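Local coordinates for protein similar to N-acetyltransferase (Staphylococcus aureus subsp. aureus, PDB 4MBU) that belongs to the Gcn5-related N-acetyltransferases and probably transfers an acetyl group from acetyl-coenzyme A to an amine substrate not yet identified, at residues Ala120-Asp123 against Ala124-Ala128; Lys96-Ala99 against Ser100-Gln104. All blocks are in the same frame, centred on the assembly; numbering follows the deposited sequence.

Contact 1 of 2, residues Ala120-Asp123 against Ala124-Ala128; sequences AGID and ASNEA. With CD (cadmium ion), chain D; CD (cadmium ion), chain G.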
ATOM      1  N   ALA A 120       5.833 -11.217   6.155  1.00 13.94           N
ATOM      2  CA  ALA A 120       6.899 -10.839   5.240  1.00 10.83           C
ATOM      3  C   ALA A 120       7.252  -9.385   5.480  1.00 12.75           C
ATOM      4  O   ALA A 120       6.371  -8.512   5.461  1.00 10.04           O
ATOM      5  CB  ALA A 120       6.455 -11.009   3.800  1.00 11.07           C
ATOM      6  N   GLY A 121       8.533  -9.124   5.718  1.00 12.47           N
ATOM      7  CA  GLY A 121       9.030  -7.760   5.682  1.00 14.31           C
ATOM      8  C   GLY A 121       9.559  -7.505   4.284  1.00 14.91           C
ATOM      9  O   GLY A 121      10.556  -8.074   3.895  1.00 17.48           O
ATOM     10  N   ILE A 122       8.892  -6.671   3.502  1.00 13.63           N
ATOM     11  CA  ILE A 122       9.308  -6.464   2.121  1.00  4.96           C
ATOM     12  C   ILE A 122       9.630  -4.991   1.921  1.00 14.12           C
ATOM     13  O   ILE A 122       8.822  -4.133   2.283  1.00  9.15           O
ATOM     14  CB  ILE A 122       8.171  -6.841   1.149  1.00 10.48           C
ATOM     15  CG1 ILE A 122       7.664  -8.264   1.399  1.00  7.96           C
ATOM     16  CG2 ILE A 122       8.618  -6.697  -0.290  1.00  7.97           C
ATOM     17  CD1 ILE A 122       6.440  -8.612   0.550  1.00  8.96           C
ATOM     18  N   ASP A 123      10.788  -4.683   1.342  1.00 11.82           N
ATOM     19  CA  ASP A 123      11.126  -3.283   1.078  1.00 15.35           C
ATOM     20  C   ASP A 123      10.048  -2.713   0.161  1.00 14.03           C
ATOM     21  O   ASP A 123       9.621  -3.395  -0.766  1.00  9.40           O
ATOM     22  CB  ASP A 123      12.492  -3.167   0.403  1.00 15.11           C
ATOM     23  CG  ASP A 123      12.951  -1.726   0.283  1.00 19.14           C
ATOM     24  OD1 ASP A 123      13.321  -1.142   1.328  1.00 15.25           O
ATOM     25  OD2 ASP A 123      12.923  -1.173  -0.844  1.00 20.72           O
ATOM     26  N   ALA A 124       9.587  -1.491   0.418  1.00 15.58           N
ATOM     27  CA  ALA A 124       8.477  -0.938  -0.375  1.00 13.44           C
ATOM     28  C   ALA A 124       8.810  -0.884  -1.871  1.00 16.45           C
ATOM     29  O   ALA A 124       7.908  -0.845  -2.708  1.00 16.65           O
ATOM     30  CB  ALA A 124       8.074   0.428   0.136  1.00 15.15           C
ATOM     31  N   SER A 125      10.103  -0.901  -2.197  1.00 15.31           N
ATOM     32  CA  SER A 125      10.554  -0.877  -3.592  1.00 19.60           C
ATOM     33  C   SER A 125      10.512  -2.232  -4.289  1.00 17.65           C
ATOM     34  O   SER A 125      10.664  -2.295  -5.508  1.00 15.85           O
ATOM     35  CB  SER A 125      11.978  -0.333  -3.693  1.00 22.35           C
ATOM     36  OG  SER A 125      11.980   1.078  -3.656  1.00 33.80           O
ATOM     37  N   ASN A 126      10.325  -3.309  -3.527  1.00 13.20           N
ATOM     38  CA  ASN A 126      10.379  -4.655  -4.105  1.00 17.12           C
ATOM     39  C   ASN A 126       9.054  -5.089  -4.722  1.00 17.62           C
ATOM     40  O   ASN A 126       8.304  -5.895  -4.155  1.00 12.79           O
ATOM     41  CB  ASN A 126      10.860  -5.689  -3.086  1.00 14.89           C
ATOM     42  CG  ASN A 126      11.320  -6.965  -3.747  1.00 16.54           C
ATOM     43  OD1 ASN A 126      10.971  -7.230  -4.897  1.00 15.29           O
ATOM     44  ND2 ASN A 126      12.115  -7.765  -3.031  1.00 14.39           N
ATOM     45  N   GLU A 127       8.798  -4.570  -5.914  1.00 16.73           N
ATOM     46  CA  GLU A 127       7.512  -4.726  -6.573  1.00 17.51           C
ATOM     47  C   GLU A 127       7.172  -6.178  -6.906  1.00 11.36           C
ATOM     48  O   GLU A 127       6.034  -6.606  -6.720  1.00  9.82           O
ATOM     49  CB  GLU A 127       7.520  -3.887  -7.842  1.00 19.89           C
ATOM     50  CG  GLU A 127       6.227  -3.842  -8.602  1.00 25.90           C
ATOM     51  CD  GLU A 127       6.322  -2.798  -9.677  1.00 31.68           C
ATOM     52  OE1 GLU A 127       5.364  -2.590 -10.452  1.00 34.39           O
ATOM     53  OE2 GLU A 127       7.399  -2.182  -9.729  1.00 37.26           O
ATOM     54  N   ALA A 128       8.148  -6.922  -7.420  1.00 10.44           N
ATOM     55  CA  ALA A 128       7.924  -8.325  -7.756  1.00 15.01           C
ATOM     56  C   ALA A 128       7.541  -9.128  -6.504  1.00 14.13           C
ATOM     57  O   ALA A 128       6.660 -10.005  -6.544  1.00 13.15           O
ATOM     58  CB  ALA A 128       9.159  -8.918  -8.416  1.00 18.29           C
TER
HETATM   59 CD    CD D 202       7.208  -0.819 -11.812  1.00 26.72          CD
HETATM   60 CD    CD G 205      12.133  -9.980   4.177  0.56 18.96          CD
HETATM   61  O   HOH W   1      10.596 -11.011   5.880  1.00 14.70           O
HETATM   62  O   HOH W   2      12.207  -6.864   0.117  1.00 17.75           O
HETATM   63  O   HOH W   3      14.458   0.685  -1.636  1.00 39.38           O
HETATM   64  O   HOH W   4       7.108  -2.396 -13.676  1.00 20.80           O

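Contact 2 of 2, residues Lys96-Ala99 against Ser100-Gln104; sequences KGIA and SQLLQ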
ATOM      1  N   LYS A  96      11.498 -17.441 -13.455  1.00 27.50           N
ATOM      2  CA  LYS A  96      11.246 -18.870 -13.618  1.00 27.10           C
ATOM      3  C   LYS A  96      10.187 -19.414 -12.647  1.00 25.47           C
ATOM      4  O   LYS A  96       9.904 -20.615 -12.644  1.00 26.25           O
ATOM      5  CB  LYS A  96      12.552 -19.652 -13.462  1.00 30.97           C
ATOM      6  CG  LYS A  96      13.662 -19.176 -14.381  1.00 37.74           C
ATOM      7  CD  LYS A  96      14.862 -20.110 -14.334  1.00 40.84           C
ATOM      8  CE  LYS A  96      14.464 -21.502 -14.780  1.00 45.77           C
ATOM      9  NZ  LYS A  96      15.642 -22.362 -15.044  1.00 48.82           N
ATOM     10  N   GLY A  97       9.609 -18.537 -11.829  1.00 20.36           N
ATOM     11  CA  GLY A  97       8.621 -18.960 -10.844  1.00 13.85           C
ATOM     12  C   GLY A  97       9.228 -19.667  -9.639  1.00 11.52           C
ATOM     13  O   GLY A  97       8.543 -20.412  -8.924  1.00 10.26           O
ATOM     14  N   ILE A  98      10.511 -19.413  -9.393  1.00 13.30           N
ATOM     15  CA  ILE A  98      11.217 -20.050  -8.279  1.00 12.69           C
ATOM     16  C   ILE A  98      10.769 -19.486  -6.920  1.00 12.38           C
ATOM     17  O   ILE A  98      10.550 -20.239  -5.961  1.00 11.06           O
ATOM     18  CB  ILE A  98      12.738 -19.910  -8.452  1.00 12.24           C
ATOM     19  CG1 ILE A  98      13.199 -20.737  -9.655  1.00 10.90           C
ATOM     20  CG2 ILE A  98      13.482 -20.382  -7.207  1.00 13.48           C
ATOM     21  CD1 ILE A  98      14.593 -20.382 -10.104  1.00  7.67           C
ATOM     22  N   ALA A  99      10.628 -18.164  -6.845  1.00  8.10           N
ATOM     23  CA  ALA A  99      10.126 -17.521  -5.631  1.00 12.77           C
ATOM     24  C   ALA A  99       8.752 -18.062  -5.271  1.00 13.94           C
ATOM     25  O   ALA A  99       8.501 -18.413  -4.123  1.00 15.96           O
ATOM     26  CB  ALA A  99      10.078 -16.002  -5.806  1.00 11.85           C
ATOM     27  N   SER A 100       7.869 -18.145  -6.260  1.00 15.13           N
ATOM     28  CA  SER A 100       6.521 -18.674  -6.059  1.00 13.17           C
ATOM     29  C   SER A 100       6.506 -20.107  -5.504  1.00 13.69           C
ATOM     30  O   SER A 100       5.757 -20.418  -4.565  1.00 15.25           O
ATOM     31  CB  SER A 100       5.748 -18.597  -7.380  1.00 14.66           C
ATOM     32  OG  SER A 100       4.464 -19.167  -7.257  1.00 15.72           O
ATOM     33  N   GLN A 101       7.335 -20.980  -6.071  1.00 18.43           N
ATOM     34  CA  GLN A 101       7.412 -22.365  -5.598  1.00 22.79           C
ATOM     35  C   GLN A 101       7.962 -22.458  -4.171  1.00 19.41           C
ATOM     36  O   GLN A 101       7.491 -23.276  -3.347  1.00 18.42           O
ATOM     37  CB  GLN A 101       8.250 -23.219  -6.561  1.00 22.43           C
ATOM     38  CG  GLN A 101       7.585 -23.454  -7.926  1.00 23.01           C
ATOM     39  CD  GLN A 101       8.381 -24.407  -8.813  1.00 28.08           C
ATOM     40  OE1 GLN A 101       8.757 -25.505  -8.398  1.00 30.65           O
ATOM     41  NE2 GLN A 101       8.655 -23.976 -10.032  1.00 30.82           N
ATOM     42  N   LEU A 102       8.955 -21.620  -3.881  1.00 14.29           N
ATOM     43  CA  LEU A 102       9.503 -21.567  -2.532  1.00 13.77           C
ATOM     44  C   LEU A 102       8.451 -21.087  -1.528  1.00 13.84           C
ATOM     45  O   LEU A 102       8.271 -21.698  -0.483  1.00 15.22           O
ATOM     46  CB  LEU A 102      10.770 -20.705  -2.485  1.00 11.62           C
ATOM     47  CG  LEU A 102      11.984 -21.418  -3.091  1.00 11.11           C
ATOM     48  CD1 LEU A 102      13.109 -20.462  -3.335  1.00  9.39           C
ATOM     49  CD2 LEU A 102      12.445 -22.520  -2.163  1.00  9.38           C
ATOM     50  N   LEU A 103       7.738 -20.013  -1.857  1.00 14.25           N
ATOM     51  CA  LEU A 103       6.714 -19.482  -0.961  1.00 13.55           C
ATOM     52  C   LEU A 103       5.634 -20.521  -0.715  1.00  9.86           C
ATOM     53  O   LEU A 103       5.182 -20.711   0.413  1.00 11.16           O
ATOM     54  CB  LEU A 103       6.088 -18.206  -1.540  1.00 11.45           C
ATOM     55  CG  LEU A 103       4.956 -17.625  -0.700  1.00 11.16           C
ATOM     56  CD1 LEU A 103       5.380 -17.450   0.760  1.00  5.99           C
ATOM     57  CD2 LEU A 103       4.509 -16.286  -1.286  1.00 14.57           C
ATOM     58  N   GLN A 104       5.220 -21.189  -1.781  1.00 10.06           N
ATOM     59  CA  GLN A 104       4.225 -22.257  -1.664  1.00 15.14           C
ATOM     60  C   GLN A 104       4.692 -23.306  -0.654  1.00 14.94           C
ATOM     61  O   GLN A 104       3.939 -23.708   0.254  1.00 14.91           O
ATOM     62  CB  GLN A 104       4.004 -22.881  -3.044  1.00 21.66           C
ATOM     63  CG  GLN A 104       3.003 -24.010  -3.085  1.00 33.47           C
ATOM     64  CD  GLN A 104       2.855 -24.580  -4.485  1.00 41.70           C
ATOM     65  OE1 GLN A 104       3.811 -24.591  -5.269  1.00 43.93           O
ATOM     66  NE2 GLN A 104       1.656 -25.048  -4.810  1.00 43.34           N
TER

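Contact 1 of 2, residues Ala120-Asp123 against Ala124-Ala128
Asp123 and Asn126 close a type I beta turn that carries the chain from strand 117-123 into helix 127-135, a strand-to-helix passage of the GNAT fold. The turn is defined by Asn126 N bonding to Asp123 O at 2.9 Å with an N-H...O angle of 166°. A second bond stiffens the same corner. Because Asp123 holds CG anti to its own N (chi1 -172°), the carboxylate folds over the turn, and OD2 accepts from Ser125 N at 3.1 Å, met from above the carboxylate plane (53° out of it). Tyr31 OH binds the other oxygen, OD1, which should limit rotation of the group.

The packed side is the one turned to helix 127-135. Here Ile122 CG2 meets Asn126 CB at 3.7 Å, the two side chains crossing at about a right angle, while Ile122 also rests on Ile130 and His133 of the helix. Asn126 is the N-cap, its OD1 accepting from Ser129 N.

Elsewhere the contact is looser and wetter. Ala124 and Ser125 are exposed at the corner. Separately, a water bridges strand and N-cap, accepting from Asp123 N (2.9 Å) and Asn126 ND2 (3.3 Å). Two cadmium ions bind within this stretch, at Gly121 and at Glu127. One is bound by Gly121 O at 2.5 Å and by a water that also accepts from Gly121 N. The other joins two subunits: Glu127, extended beyond CG, offers OE2 at 2.5 Å from the metal, and His140 ND1 of the second subunit binds the same ion.

Contact 2 of 2, residues Lys96-Ala99 against Ser100-Gln104
Gly97 and Gln101 meet at the first turn of helix 98-112, where Gly97 is the N-cap. Gly97 and Ala99 fall at the last two conserved positions of the R/Q-x-x-G-x-G/A signature of GNAT enzymes, which binds the pyrophosphate of acetyl-CoA in relatives; this is consistent with a place in the acetyl-CoA site, although no coenzyme is bound here.

Three backbone hydrogen bonds of the i to i+4 type define the turn. Gln101 N donates to Gly97 O at 3.1 Å (158°), Leu102 N to Ile98 O at 3.0 Å, and Leu103 N to Ala99 O at 2.9 Å. Gly97 has a positive phi of 75°, which a glycine adopts readily.

Side-chain contacts follow the same spacing. Ile98 and Leu102 lie side by side and point the same way, CG2 of Ile98 reaching CD1 of Leu102 at 3.9 Å. With chi1 at -69°, which sets CG beside the backbone N, Gln101 brings that methylene to 3.3 Å from Gly97 O.

Polar ends find partners farther off: Lys96 NZ forms a salt bridge with Glu60, and Ser100 OG is hydrogen-bonded to Lys135 NZ. In the fold, Ile98 packs on Val89 of strand 82-89 and Phe58 of strand 55-60, Leu102 reaches Phe56 of the latter strand, and Ala99 and Ser100 touch Leu132 of helix 127-135.

How the contacts relate
Contacts 2 and 1 occur in that order along the chain: contact 2 starts helix 98-112, the crossover of a beta-alpha-beta unit running from strand 82-89 to strand 117-123, and contact 1 ends that second strand. Their centres lie about 16 Å apart and their nearest atoms about 7 Å, without touching. Helix 127-135 joins them indirectly, since its His133 touches both Leu103 of contact 2 and Ile122 of contact 1. Strands 82-89 and 117-123 are parallel neighbours; in GNAT enzymes acetyl-CoA typically binds where these two strands splay apart. The ligands bound in this structure are cadmium ions and no coenzyme is present, which leaves the acetyl-CoA site inferred from relatives.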